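PDB 2P3V: fructose-1,6-bisphosphatase/inositol-1-monophosphatase, which hydrolyses phosphate monoesters with magnesium as cofactor, among them fructose 1,6-bisphosphate and inositol 1-phosphate, as a homotetrameric phosphatase of broad specificity. Local coordinates for residues G148-Y153 against F191-R196; V154-K159 against N247-E252; L75-P80 against A99-G104; D2-S7 against L108-A113. One frame throughout, in Å; residues are numbered along the deposited sequence.

Interaction 1: residues G148-Y153 against F191-R196; sequences GSTGSY and FFVTWR. With SRT (S,R meso-tartaric acid), chain E.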
loop_
_atom_site.group_PDB
_atom_site.type_symbol
_atom_site.label_atom_id
_atom_site.label_comp_id
_atom_site.label_asym_id
_atom_site.label_seq_id
_atom_site.Cartn_x
_atom_site.Cartn_y
_atom_site.Cartn_z
ATOM N N GLY A 148 15.204 21.444 -2.977
ATOM C CA GLY A 148 15.415 21.613 -1.557
ATOM C C GLY A 148 14.064 21.582 -0.877
ATOM O O GLY A 148 13.046 21.277 -1.503
ATOM N N SER A 149 14.047 21.887 0.409
ATOM C CA SER A 149 12.799 21.908 1.154
ATOM C C SER A 149 13.034 22.600 2.479
ATOM O O SER A 149 14.172 22.742 2.918
ATOM C CB SER A 149 12.284 20.487 1.387
ATOM O OG SER A 149 13.255 19.709 2.057
ATOM N N THR A 150 11.959 23.040 3.114
ATOM C CA THR A 150 12.078 23.718 4.390
ATOM C C THR A 150 10.786 23.585 5.176
ATOM O O THR A 150 9.795 23.046 4.681
ATOM C CB THR A 150 12.390 25.215 4.195
ATOM O OG1 THR A 150 12.602 25.832 5.472
ATOM C CG2 THR A 150 11.237 25.913 3.497
ATOM N N GLY A 151 10.807 24.065 6.411
ATOM C CA GLY A 151 9.617 24.007 7.231
ATOM C C GLY A 151 8.844 25.305 7.090
ATOM O O GLY A 151 9.290 26.229 6.406
ATOM N N SER A 152 7.677 25.371 7.724
ATOM C CA SER A 152 6.852 26.566 7.674
ATOM C C SER A 152 7.189 27.482 8.852
ATOM O O SER A 152 6.688 27.291 9.962
ATOM C CB SER A 152 5.374 26.182 7.696
ATOM O OG SER A 152 5.012 25.538 6.485
ATOM N N TYR A 153 8.049 28.468 8.594
ATOM C CA TYR A 153 8.486 29.424 9.610
ATOM C C TYR A 153 8.175 30.859 9.187
ATOM O O TYR A 153 8.577 31.312 8.110
ATOM C CB TYR A 153 9.989 29.265 9.860
ATOM C CG TYR A 153 10.422 27.816 9.929
ATOM C CD1 TYR A 153 9.840 26.935 10.846
ATOM C CD2 TYR A 153 11.375 27.309 9.044
ATOM C CE1 TYR A 153 10.191 25.582 10.875
ATOM C CE2 TYR A 153 11.733 25.956 9.066
ATOM C CZ TYR A 153 11.137 25.101 9.983
ATOM O OH TYR A 153 11.487 23.772 10.004
ATOM N N PHE A 191 18.439 18.888 0.033
ATOM C CA PHE A 191 18.688 19.623 1.265
ATOM C C PHE A 191 17.398 19.970 1.991
ATOM O O PHE A 191 16.325 20.082 1.385
ATOM C CB PHE A 191 19.535 20.885 0.993
ATOM C CG PHE A 191 18.817 21.979 0.232
ATOM C CD1 PHE A 191 17.907 22.821 0.876
ATOM C CD2 PHE A 191 19.098 22.202 -1.116
ATOM C CE1 PHE A 191 17.289 23.878 0.189
ATOM C CE2 PHE A 191 18.488 23.253 -1.813
ATOM C CZ PHE A 191 17.580 24.093 -1.154
ATOM N N PHE A 192 17.513 20.112 3.305
ATOM C CA PHE A 192 16.370 20.429 4.147
ATOM C C PHE A 192 16.772 21.429 5.230
ATOM O O PHE A 192 17.687 21.176 6.015
ATOM C CB PHE A 192 15.812 19.150 4.785
ATOM C CG PHE A 192 14.722 19.402 5.791
ATOM C CD1 PHE A 192 13.569 20.102 5.431
ATOM C CD2 PHE A 192 14.850 18.951 7.106
ATOM C CE1 PHE A 192 12.553 20.349 6.373
ATOM C CE2 PHE A 192 13.849 19.191 8.047
ATOM C CZ PHE A 192 12.698 19.889 7.679
ATOM N N VAL A 193 16.067 22.558 5.259
ATOM C CA VAL A 193 16.320 23.630 6.204
ATOM C C VAL A 193 15.190 23.748 7.216
ATOM O O VAL A 193 14.026 23.786 6.847
ATOM C CB VAL A 193 16.459 24.960 5.467
ATOM C CG1 VAL A 193 16.695 26.071 6.454
ATOM C CG2 VAL A 193 17.600 24.875 4.481
ATOM N N THR A 194 15.540 23.824 8.494
ATOM C CA THR A 194 14.544 23.926 9.555
ATOM C C THR A 194 15.007 24.934 10.611
ATOM O O THR A 194 16.021 24.737 11.273
ATOM C CB THR A 194 14.305 22.536 10.177
ATOM O OG1 THR A 194 13.277 22.619 11.166
ATOM C CG2 THR A 194 15.584 21.997 10.787
ATOM N N TRP A 195 14.244 26.014 10.750
ATOM C CA TRP A 195 14.557 27.116 11.665
ATOM C C TRP A 195 13.939 26.995 13.067
ATOM O O TRP A 195 13.022 26.204 13.285
ATOM C CB TRP A 195 14.117 28.431 11.002
ATOM C CG TRP A 195 14.669 29.706 11.601
ATOM C CD1 TRP A 195 15.978 29.984 11.892
ATOM C CD2 TRP A 195 13.936 30.909 11.873
ATOM N NE1 TRP A 195 16.104 31.285 12.321
ATOM C CE2 TRP A 195 14.868 31.875 12.320
ATOM C CE3 TRP A 195 12.582 31.263 11.781
ATOM C CZ2 TRP A 195 14.489 33.177 12.670
ATOM C CZ3 TRP A 195 12.204 32.559 12.130
ATOM C CH2 TRP A 195 13.159 33.500 12.571
ATOM N N ARG A 196 14.466 27.793 14.000
ATOM C CA ARG A 196 14.026 27.846 15.401
ATOM C C ARG A 196 13.161 26.677 15.857
ATOM O O ARG A 196 11.974 26.855 16.130
ATOM C CB ARG A 196 13.275 29.159 15.670
ATOM C CG ARG A 196 14.144 30.405 15.579
ATOM C CD ARG A 196 13.366 31.682 15.875
ATOM N NE ARG A 196 14.246 32.852 15.854
ATOM C CZ ARG A 196 13.841 34.110 16.023
ATOM N NH1 ARG A 196 12.558 34.380 16.228
ATOM N NH2 ARG A 196 14.725 35.101 15.987
HETATM O O1 SRT E . 9.291 22.160 10.176
HETATM O O11 SRT E . 8.712 21.734 12.401
HETATM C C1 SRT E . 8.466 22.122 11.243
HETATM C C2 SRT E . 7.074 22.638 10.845
HETATM O O2 SRT E . 6.340 22.566 12.044
HETATM C C3 SRT E . 6.454 21.711 9.724
HETATM O O3 SRT E . 7.270 21.644 8.492
HETATM C C4 SRT E . 5.081 22.282 9.382
HETATM O O4 SRT E . 4.184 21.881 10.248
HETATM O O41 SRT E . 4.861 22.989 8.438
#

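Interaction 2: residues V154-K159 against N247-E252; sequences VDFTGK and NEVVEE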
loop_
_atom_site.group_PDB
_atom_site.type_symbol
_atom_site.label_atom_id
_atom_site.label_comp_id
_atom_site.label_asym_id
_atom_site.label_seq_id
_atom_site.Cartn_x
_atom_site.Cartn_y
_atom_site.Cartn_z
ATOM N N VAL A 154 7.452 31.572 10.042
ATOM C CA VAL A 154 7.081 32.946 9.755
ATOM C C VAL A 154 8.317 33.792 9.498
ATOM O O VAL A 154 9.311 33.689 10.219
ATOM C CB VAL A 154 6.285 33.553 10.924
ATOM C CG1 VAL A 154 5.848 34.967 10.582
ATOM C CG2 VAL A 154 5.079 32.689 11.228
ATOM N N ASP A 155 8.247 34.613 8.455
ATOM C CA ASP A 155 9.333 35.509 8.076
ATOM C C ASP A 155 10.581 34.833 7.510
ATOM O O ASP A 155 11.466 35.506 6.974
ATOM C CB ASP A 155 9.721 36.385 9.268
ATOM C CG ASP A 155 8.585 37.267 9.725
ATOM O OD1 ASP A 155 8.046 38.011 8.878
ATOM O OD2 ASP A 155 8.229 37.215 10.922
ATOM N N PHE A 156 10.657 33.512 7.620
ATOM C CA PHE A 156 11.812 32.794 7.103
ATOM C C PHE A 156 11.520 32.077 5.788
ATOM O O PHE A 156 12.244 32.244 4.802
ATOM C CB PHE A 156 12.305 31.761 8.109
ATOM C CG PHE A 156 13.486 30.975 7.622
ATOM C CD1 PHE A 156 14.761 31.540 7.627
ATOM C CD2 PHE A 156 13.320 29.690 7.111
ATOM C CE1 PHE A 156 15.855 30.839 7.130
ATOM C CE2 PHE A 156 14.407 28.984 6.614
ATOM C CZ PHE A 156 15.675 29.560 6.623
ATOM N N THR A 157 10.458 31.275 5.791
ATOM C CA THR A 157 10.052 30.493 4.629
ATOM C C THR A 157 9.845 31.302 3.356
ATOM O O THR A 157 10.403 30.975 2.310
ATOM C CB THR A 157 8.762 29.713 4.925
ATOM O OG1 THR A 157 8.983 28.829 6.029
ATOM C CG2 THR A 157 8.346 28.899 3.719
ATOM N N GLY A 158 9.038 32.352 3.448
ATOM C CA GLY A 158 8.772 33.176 2.284
ATOM C C GLY A 158 10.034 33.730 1.655
ATOM O O GLY A 158 10.288 33.529 0.468
ATOM N N LYS A 159 10.832 34.423 2.461
ATOM C CA LYS A 159 12.073 35.031 1.998
ATOM C C LYS A 159 13.135 33.994 1.640
ATOM O O LYS A 159 14.058 34.284 0.878
ATOM C CB LYS A 159 12.588 35.987 3.073
ATOM C CG LYS A 159 11.545 37.031 3.456
ATOM C CD LYS A 159 11.832 37.680 4.809
ATOM C CE LYS A 159 10.684 38.606 5.235
ATOM N NZ LYS A 159 9.350 37.908 5.261
ATOM N N ASN A 247 22.128 32.355 5.519
ATOM C CA ASN A 247 22.529 33.490 6.331
ATOM C C ASN A 247 22.075 34.763 5.667
ATOM O O ASN A 247 21.924 35.793 6.316
ATOM C CB ASN A 247 24.037 33.506 6.530
ATOM C CG ASN A 247 24.518 32.301 7.293
ATOM O OD1 ASN A 247 23.950 31.944 8.329
ATOM N ND2 ASN A 247 25.570 31.661 6.790
ATOM N N GLU A 248 21.859 34.678 4.361
ATOM C CA GLU A 248 21.376 35.813 3.600
ATOM C C GLU A 248 19.903 36.050 3.919
ATOM O O GLU A 248 19.412 37.165 3.793
ATOM C CB GLU A 248 21.537 35.567 2.102
ATOM C CG GLU A 248 22.953 35.753 1.596
ATOM C CD GLU A 248 23.086 35.442 0.117
ATOM O OE1 GLU A 248 22.121 35.709 -0.642
ATOM O OE2 GLU A 248 24.163 34.944 -0.288
ATOM N N VAL A 249 19.198 35.001 4.336
ATOM C CA VAL A 249 17.781 35.128 4.669
ATOM C C VAL A 249 17.599 35.531 6.120
ATOM O O VAL A 249 16.692 36.296 6.456
ATOM C CB VAL A 249 17.011 33.807 4.438
ATOM C CG1 VAL A 249 15.592 33.936 4.970
ATOM C CG2 VAL A 249 16.986 33.471 2.961
ATOM N N VAL A 250 18.462 35.008 6.984
ATOM C CA VAL A 250 18.381 35.320 8.404
ATOM C C VAL A 250 18.767 36.772 8.647
ATOM O O VAL A 250 18.281 37.406 9.586
ATOM C CB VAL A 250 19.307 34.407 9.230
ATOM C CG1 VAL A 250 19.163 34.727 10.715
ATOM C CG2 VAL A 250 18.960 32.950 8.964
ATOM N N GLU A 251 19.644 37.292 7.793
ATOM C CA GLU A 251 20.098 38.672 7.901
ATOM C C GLU A 251 18.982 39.588 7.440
ATOM O O GLU A 251 18.602 40.522 8.139
ATOM C CB GLU A 251 21.339 38.895 7.036
ATOM C CG GLU A 251 21.925 40.284 7.173
ATOM C CD GLU A 251 23.268 40.419 6.495
ATOM O OE1 GLU A 251 24.165 39.594 6.783
ATOM O OE2 GLU A 251 23.430 41.352 5.680
ATOM N N GLU A 252 18.463 39.307 6.252
ATOM C CA GLU A 252 17.374 40.083 5.688
ATOM C C GLU A 252 16.214 40.148 6.680
ATOM O O GLU A 252 15.462 41.116 6.694
ATOM C CB GLU A 252 16.901 39.445 4.380
ATOM C CG GLU A 252 15.670 40.101 3.773
ATOM C CD GLU A 252 15.078 39.299 2.627
ATOM O OE1 GLU A 252 13.996 39.685 2.133
ATOM O OE2 GLU A 252 15.688 38.285 2.220
#

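Interaction 3: residues L75-P80 against A99-G104; sequences LWIIDP and AYVENG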
loop_
_atom_site.group_PDB
_atom_site.type_symbol
_atom_site.label_atom_id
_atom_site.label_comp_id
_atom_site.label_asym_id
_atom_site.label_seq_id
_atom_site.Cartn_x
_atom_site.Cartn_y
_atom_site.Cartn_z
ATOM N N LEU A 75 18.715 6.760 26.718
ATOM C CA LEU A 75 17.526 7.568 26.482
ATOM C C LEU A 75 16.802 7.367 25.147
ATOM O O LEU A 75 17.427 7.282 24.094
ATOM C CB LEU A 75 17.935 9.033 26.611
ATOM C CG LEU A 75 16.917 10.162 26.517
ATOM C CD1 LEU A 75 16.101 10.282 27.808
ATOM C CD2 LEU A 75 17.691 11.440 26.261
ATOM N N TRP A 76 15.475 7.309 25.202
ATOM C CA TRP A 76 14.660 7.147 24.007
ATOM C C TRP A 76 13.942 8.465 23.737
ATOM O O TRP A 76 13.321 9.027 24.631
ATOM C CB TRP A 76 13.623 6.038 24.202
ATOM C CG TRP A 76 14.199 4.689 24.457
ATOM C CD1 TRP A 76 14.736 4.232 25.624
ATOM C CD2 TRP A 76 14.297 3.609 23.522
ATOM N NE1 TRP A 76 15.161 2.932 25.477
ATOM C CE2 TRP A 76 14.903 2.526 24.194
ATOM C CE3 TRP A 76 13.932 3.452 22.176
ATOM C CZ2 TRP A 76 15.151 1.296 23.566
ATOM C CZ3 TRP A 76 14.183 2.226 21.551
ATOM C CH2 TRP A 76 14.786 1.168 22.248
ATOM N N ILE A 77 14.040 8.966 22.509
ATOM C CA ILE A 77 13.387 10.223 22.140
ATOM C C ILE A 77 12.154 9.904 21.304
ATOM O O ILE A 77 12.261 9.374 20.196
ATOM C CB ILE A 77 14.324 11.144 21.317
ATOM C CG1 ILE A 77 15.691 11.251 21.997
ATOM C CG2 ILE A 77 13.709 12.523 21.200
ATOM C CD1 ILE A 77 15.618 11.705 23.436
ATOM N N ILE A 78 10.983 10.229 21.836
ATOM C CA ILE A 78 9.745 9.946 21.126
ATOM C C ILE A 78 9.013 11.204 20.709
ATOM O O ILE A 78 8.993 12.196 21.430
ATOM C CB ILE A 78 8.759 9.126 21.993
ATOM C CG1 ILE A 78 9.450 7.900 22.580
ATOM C CG2 ILE A 78 7.565 8.682 21.147
ATOM C CD1 ILE A 78 8.536 7.102 23.491
ATOM N N ASP A 79 8.429 11.146 19.522
ATOM C CA ASP A 79 7.613 12.218 18.988
ATOM C C ASP A 79 6.477 11.397 18.375
ATOM O O ASP A 79 6.586 10.908 17.251
ATOM C CB ASP A 79 8.368 13.014 17.918
ATOM C CG ASP A 79 7.545 14.171 17.356
ATOM O OD1 ASP A 79 8.112 15.010 16.614
ATOM O OD2 ASP A 79 6.330 14.243 17.647
ATOM N N PRO A 80 5.386 11.198 19.135
ATOM C CA PRO A 80 4.218 10.424 18.693
ATOM C C PRO A 80 3.668 10.778 17.314
ATOM O O PRO A 80 3.227 9.893 16.584
ATOM C CB PRO A 80 3.205 10.662 19.811
ATOM C CG PRO A 80 3.609 12.018 20.341
ATOM C CD PRO A 80 5.098 11.899 20.398
ATOM N N ALA A 99 14.155 7.773 18.480
ATOM C CA ALA A 99 15.611 7.716 18.442
ATOM C C ALA A 99 16.121 7.136 19.747
ATOM O O ALA A 99 15.499 7.304 20.793
ATOM C CB ALA A 99 16.193 9.106 18.241
ATOM N N TYR A 100 17.239 6.425 19.681
ATOM C CA TYR A 100 17.841 5.879 20.883
ATOM C C TYR A 100 19.195 6.543 21.038
ATOM O O TYR A 100 20.065 6.444 20.170
ATOM C CB TYR A 100 18.030 4.367 20.796
ATOM C CG TYR A 100 18.810 3.810 21.967
ATOM C CD1 TYR A 100 18.303 3.889 23.269
ATOM C CD2 TYR A 100 20.084 3.266 21.786
ATOM C CE1 TYR A 100 19.046 3.450 24.363
ATOM C CE2 TYR A 100 20.839 2.822 22.877
ATOM C CZ TYR A 100 20.313 2.919 24.162
ATOM O OH TYR A 100 21.064 2.501 25.246
ATOM N N VAL A 101 19.361 7.240 22.152
ATOM C CA VAL A 101 20.604 7.927 22.441
ATOM C C VAL A 101 21.252 7.216 23.612
ATOM O O VAL A 101 20.596 6.922 24.609
ATOM C CB VAL A 101 20.332 9.387 22.813
ATOM C CG1 VAL A 101 21.632 10.135 22.948
ATOM C CG2 VAL A 101 19.438 10.031 21.760
ATOM N N GLU A 102 22.536 6.919 23.483
ATOM C CA GLU A 102 23.266 6.238 24.543
ATOM C C GLU A 102 24.579 6.954 24.803
ATOM O O GLU A 102 25.329 7.243 23.876
ATOM C CB GLU A 102 23.540 4.790 24.154
ATOM C CG GLU A 102 24.462 4.065 25.112
ATOM C CD GLU A 102 24.762 2.642 24.674
ATOM O OE1 GLU A 102 23.854 1.783 24.741
ATOM O OE2 GLU A 102 25.907 2.385 24.249
ATOM N N ASN A 103 24.853 7.233 26.072
ATOM C CA ASN A 103 26.075 7.930 26.457
ATOM C C ASN A 103 26.239 9.257 25.730
ATOM O O ASN A 103 27.343 9.633 25.323
ATOM C CB ASN A 103 27.305 7.041 26.230
ATOM C CG ASN A 103 27.523 6.043 27.364
ATOM O OD1 ASN A 103 28.487 5.273 27.364
ATOM N ND2 ASN A 103 26.624 6.059 28.339
ATOM N N GLY A 104 25.123 9.961 25.569
ATOM C CA GLY A 104 25.152 11.260 24.924
ATOM C C GLY A 104 25.102 11.295 23.410
ATOM O O GLY A 104 24.925 12.368 22.839
#

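Interaction 4: residues D2-S7 against L108-A113; sequences DRLDFS and LGVVHA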
loop_
_atom_site.group_PDB
_atom_site.type_symbol
_atom_site.label_atom_id
_atom_site.label_comp_id
_atom_site.label_asym_id
_atom_site.label_seq_id
_atom_site.Cartn_x
_atom_site.Cartn_y
_atom_site.Cartn_z
ATOM N N ASP A 2 18.735 -5.787 17.701
ATOM C CA ASP A 2 17.762 -5.886 18.777
ATOM C C ASP A 2 16.966 -4.594 18.926
ATOM O O ASP A 2 15.780 -4.558 18.607
ATOM C CB ASP A 2 18.498 -6.193 20.084
ATOM C CG ASP A 2 17.569 -6.658 21.190
ATOM O OD1 ASP A 2 16.955 -7.737 21.037
ATOM O OD2 ASP A 2 17.457 -5.948 22.216
ATOM N N ARG A 3 17.614 -3.533 19.408
ATOM C CA ARG A 3 16.935 -2.250 19.604
ATOM C C ARG A 3 16.315 -1.688 18.326
ATOM O O ARG A 3 15.221 -1.125 18.354
ATOM C CB ARG A 3 17.899 -1.211 20.186
ATOM C CG ARG A 3 18.359 -1.467 21.622
ATOM C CD ARG A 3 19.430 -0.450 22.053
ATOM N NE ARG A 3 19.958 -0.722 23.388
ATOM C CZ ARG A 3 19.279 -0.517 24.511
ATOM N NH1 ARG A 3 18.049 -0.031 24.457
ATOM N NH2 ARG A 3 19.819 -0.804 25.690
ATOM N N LEU A 4 17.014 -1.834 17.205
ATOM C CA LEU A 4 16.515 -1.322 15.939
ATOM C C LEU A 4 15.276 -2.060 15.463
ATOM O O LEU A 4 14.268 -1.432 15.140
ATOM C CB LEU A 4 17.595 -1.403 14.865
ATOM C CG LEU A 4 17.154 -0.937 13.474
ATOM C CD1 LEU A 4 16.692 0.513 13.543
ATOM C CD2 LEU A 4 18.312 -1.097 12.483
ATOM N N ASP A 5 15.346 -3.388 15.410
ATOM C CA ASP A 5 14.209 -4.197 14.971
ATOM C C ASP A 5 12.994 -3.891 15.848
ATOM O O ASP A 5 11.871 -3.782 15.359
ATOM C CB ASP A 5 14.544 -5.686 15.063
ATOM C CG ASP A 5 13.545 -6.555 14.320
ATOM O OD1 ASP A 5 13.077 -7.568 14.896
ATOM O OD2 ASP A 5 13.235 -6.222 13.154
ATOM N N PHE A 6 13.241 -3.755 17.148
ATOM C CA PHE A 6 12.215 -3.440 18.138
ATOM C C PHE A 6 11.522 -2.134 17.772
ATOM O O PHE A 6 10.299 -2.025 17.838
ATOM C CB PHE A 6 12.873 -3.306 19.520
ATOM C CG PHE A 6 11.983 -2.677 20.571
ATOM C CD1 PHE A 6 11.004 -3.426 21.220
ATOM C CD2 PHE A 6 12.127 -1.333 20.908
ATOM C CE1 PHE A 6 10.180 -2.848 22.190
ATOM C CE2 PHE A 6 11.308 -0.750 21.877
ATOM C CZ PHE A 6 10.334 -1.509 22.518
ATOM N N SER A 7 12.317 -1.140 17.393
ATOM C CA SER A 7 11.796 0.174 17.021
ATOM C C SER A 7 10.973 0.159 15.741
ATOM O O SER A 7 9.893 0.747 15.678
ATOM C CB SER A 7 12.950 1.157 16.868
ATOM O OG SER A 7 13.698 1.199 18.070
ATOM N N LEU A 108 20.771 5.171 17.102
ATOM C CA LEU A 108 19.893 4.711 16.036
ATOM C C LEU A 108 18.662 5.569 15.973
ATOM O O LEU A 108 18.237 6.138 16.977
ATOM C CB LEU A 108 19.478 3.254 16.256
ATOM C CG LEU A 108 18.505 2.911 17.388
ATOM C CD1 LEU A 108 17.067 3.213 16.983
ATOM C CD2 LEU A 108 18.636 1.438 17.708
ATOM N N GLY A 109 18.078 5.650 14.789
ATOM C CA GLY A 109 16.887 6.454 14.633
ATOM C C GLY A 109 15.922 5.823 13.663
ATOM O O GLY A 109 16.324 5.135 12.717
ATOM N N VAL A 110 14.638 6.062 13.893
ATOM C CA VAL A 110 13.613 5.511 13.033
ATOM C C VAL A 110 12.534 6.562 12.809
ATOM O O VAL A 110 12.162 7.307 13.724
ATOM C CB VAL A 110 12.981 4.241 13.667
ATOM C CG1 VAL A 110 11.975 3.630 12.725
ATOM C CG2 VAL A 110 14.067 3.219 13.991
ATOM N N VAL A 111 12.058 6.631 11.574
ATOM C CA VAL A 111 11.000 7.551 11.195
ATOM C C VAL A 111 10.025 6.735 10.367
ATOM O O VAL A 111 10.403 6.160 9.348
ATOM C CB VAL A 111 11.535 8.701 10.353
ATOM C CG1 VAL A 111 10.377 9.565 9.853
ATOM C CG2 VAL A 111 12.503 9.523 11.181
ATOM N N HIS A 112 8.774 6.678 10.810
ATOM C CA HIS A 112 7.782 5.894 10.109
ATOM C C HIS A 112 6.539 6.690 9.707
ATOM O O HIS A 112 5.894 7.322 10.543
ATOM C CB HIS A 112 7.395 4.704 10.985
ATOM C CG HIS A 112 6.334 3.836 10.389
ATOM N ND1 HIS A 112 6.503 3.167 9.196
ATOM C CD2 HIS A 112 5.083 3.540 10.814
ATOM C CE1 HIS A 112 5.400 2.496 8.910
ATOM N NE2 HIS A 112 4.522 2.706 9.876
ATOM N N ALA A 113 6.214 6.647 8.415
ATOM C CA ALA A 113 5.053 7.342 7.872
ATOM C C ALA A 113 3.962 6.323 7.586
ATOM O O ALA A 113 3.917 5.734 6.505
ATOM C CB ALA A 113 5.432 8.074 6.591
#

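Interaction 1: residues G148-Y153 against F191-R196
In the five-stranded sheet of the inositol monophosphatase fold, T150 and V193 pair across two neighbouring parallel strands, 147-150 and 191-194, whose axes here run 18° apart. V193 N donates to S149 O over 3.0 Å, nearly straight at the hydrogen (166°). V193 O receives more than one donor: T150 OG1 reaches it at 2.8 Å from above the carbonyl plane, and G151 N adds a weak bond. With OG1 anti to the backbone N (chi1 -176°), the T150 hydroxyl is turned onto that carbonyl. Farther back, F191 folds over the adjacent strand, and G148 CA lies over the centre of its ring in a CH-pi contact, 3.3 Å from the centroid, an approach possible because G148 has no CB. On the other sheet face S149 OG hydrogen-bonds F191 O and meets the edge of F192, 3.4 Å from its CD1. Past the strands, W195 CB packs over a face of the Y153 ring. R196, the next residue, probably binds substrate, as in relatives. A meso-tartrate, also held by R172 of the second subunit, occupies this end: S152 OG bonds it weakly, and its O1 lies 2.7 Å from Y153 OH.

Interaction 2: residues V154-K159 against N247-E252
K159, in the first turn of helix 157-164, and V249, near the end of helix 239-252, bring their CA atoms to 6.3 Å, the nearest such pair across V154-K159 and N247-E252. No hydrogen bond spans the gap, and the contact is a worked case of packing by branches and methylenes. V249 faces the incoming helix and divides its two methyls between two partners. CG1, anti to the backbone N (chi1 173°), reaches F156 CD1 at 3.7 Å, the two side chains crossing at about a right angle. CG2 rests on the backbone of K159, 3.7 Å from its O. From the next residue, V250 CG2 meets the F156 ring at its edge, 4.2 Å from CE1. The same phenylalanine stacks on W195, which joins this corner to the end of strand 191-194, while F160 adds to the packing around V249.

At the outer side K159 lays its aliphatic chain beside the E252 carboxylate, K159 CG standing 3.8 Å from E252 OE1. Its ammonium leads elsewhere: the chain bends at the last torsion (chi4 55°), and K159 NZ makes a long salt bridge of 3.8 Å to D155 OD1, leaving it 5.9 Å from E252 OE1. E252 OE2 instead pairs with R163. D155 is also bonded through its N to E165 of the second subunit. Apolar packing of V249 against F156 and the K159 backbone thus joins the C-terminal helix to the start of helix 157-164, while the charges beside it look to other partners, so attraction between K159 and E252 is probably weak.

Interaction 3: residues L75-P80 against A99-G104
L75 and V101 form a hydrogen-bonded pair where strands 74-79 and 95-102 of the large sheet run antiparallel. The tight part is this pairing and its two faces. L75 N to V101 O (2.8 Å) and V101 N to L75 O (2.7 Å) lie nearly along the C=O axis; of the two I77-A99 backbone bonds, A99 N to I77 O is longer, at 3.0 Å, and more bent. On one face I77 CG1 touches V101 CG2 at 3.9 Å, and I77 CB the methyl of A99 at 4.1 Å. On the other, Y100 CD1 stands 3.8 Å above the centre of the W76 ring, the planes inclined at 51°; W76 NE1 is bonded to E60. Toward D79, a ligand of the first magnesium ion, pairing passes on to S97.

Just beyond V101 the chain runs out to solvent at N103 and G104. Here Y100 OH donates to the anti lone pair of E102 OE1 (2.9 Å), which lies in the Y100 ring plane. Replacing Y100 by a leucine is likely to leave the W76 face poorly covered, E102 OE1 without this donor and R3 without its cation-pi partner. A tyrosine thus joins buried packing to charged groups at the rim.

Interaction 4: residues D2-S7 against L108-A113
L108 and V110 of strand 105-113 point at the N-terminal helix, which runs almost along the strand, their axes 9.0 Å apart and 13° from parallel; this is helix-on-sheet packing within the layered alpha/beta sandwich of the family.

The apolar contacts are made by methyl groups. L108, its CG set between backbone N and carbonyl carbon (chi1 71°), sends CD2 up to the helix, 3.7 Å from R3 CB and equally near L4 N. V110 CG2 fits between two residues one turn apart, meeting L4 CD1 at 3.8 Å and S7 CB at 3.7 Å. Y121 of the next strand packs against L4 and V110 as well.

Polar bonds stay within the helix or lead away from the strand. The guanidinium of R3 forms a salt bridge to E60, and D5 reaches R134 of the third subunit. Were S7 a glycine, V110 CG2 would probably face a gap where CB had been, and R3 O would lose one of its two donors. Those donors arrive from opposite faces of the R3 carbonyl plane, S7 N at 3.1 Å and S7 OG at 2.8 Å from R3 O.

Overall arrangement
From the N terminus, the first helix meets strand 105-113 in interaction 4, closing a loop of 100 residues. Interaction 3 is nested inside that loop and joins two strands of the same large sheet; the bond from Y100 N to L108 O links the two contacts directly. Both close before interaction 1 opens on the other side of the chain's centre. Interactions 1 and 2 cross: segment 154-159 continues straight from 148-153, but its partner helix 239-252 comes after 191-196. Interaction 1 ties strands of the smaller sheet and interaction 2 adds the C-terminal helix, with G151 O bonded to T157 OG1 between them. Centres of interactions 2 and 4 lie about 34 Å apart.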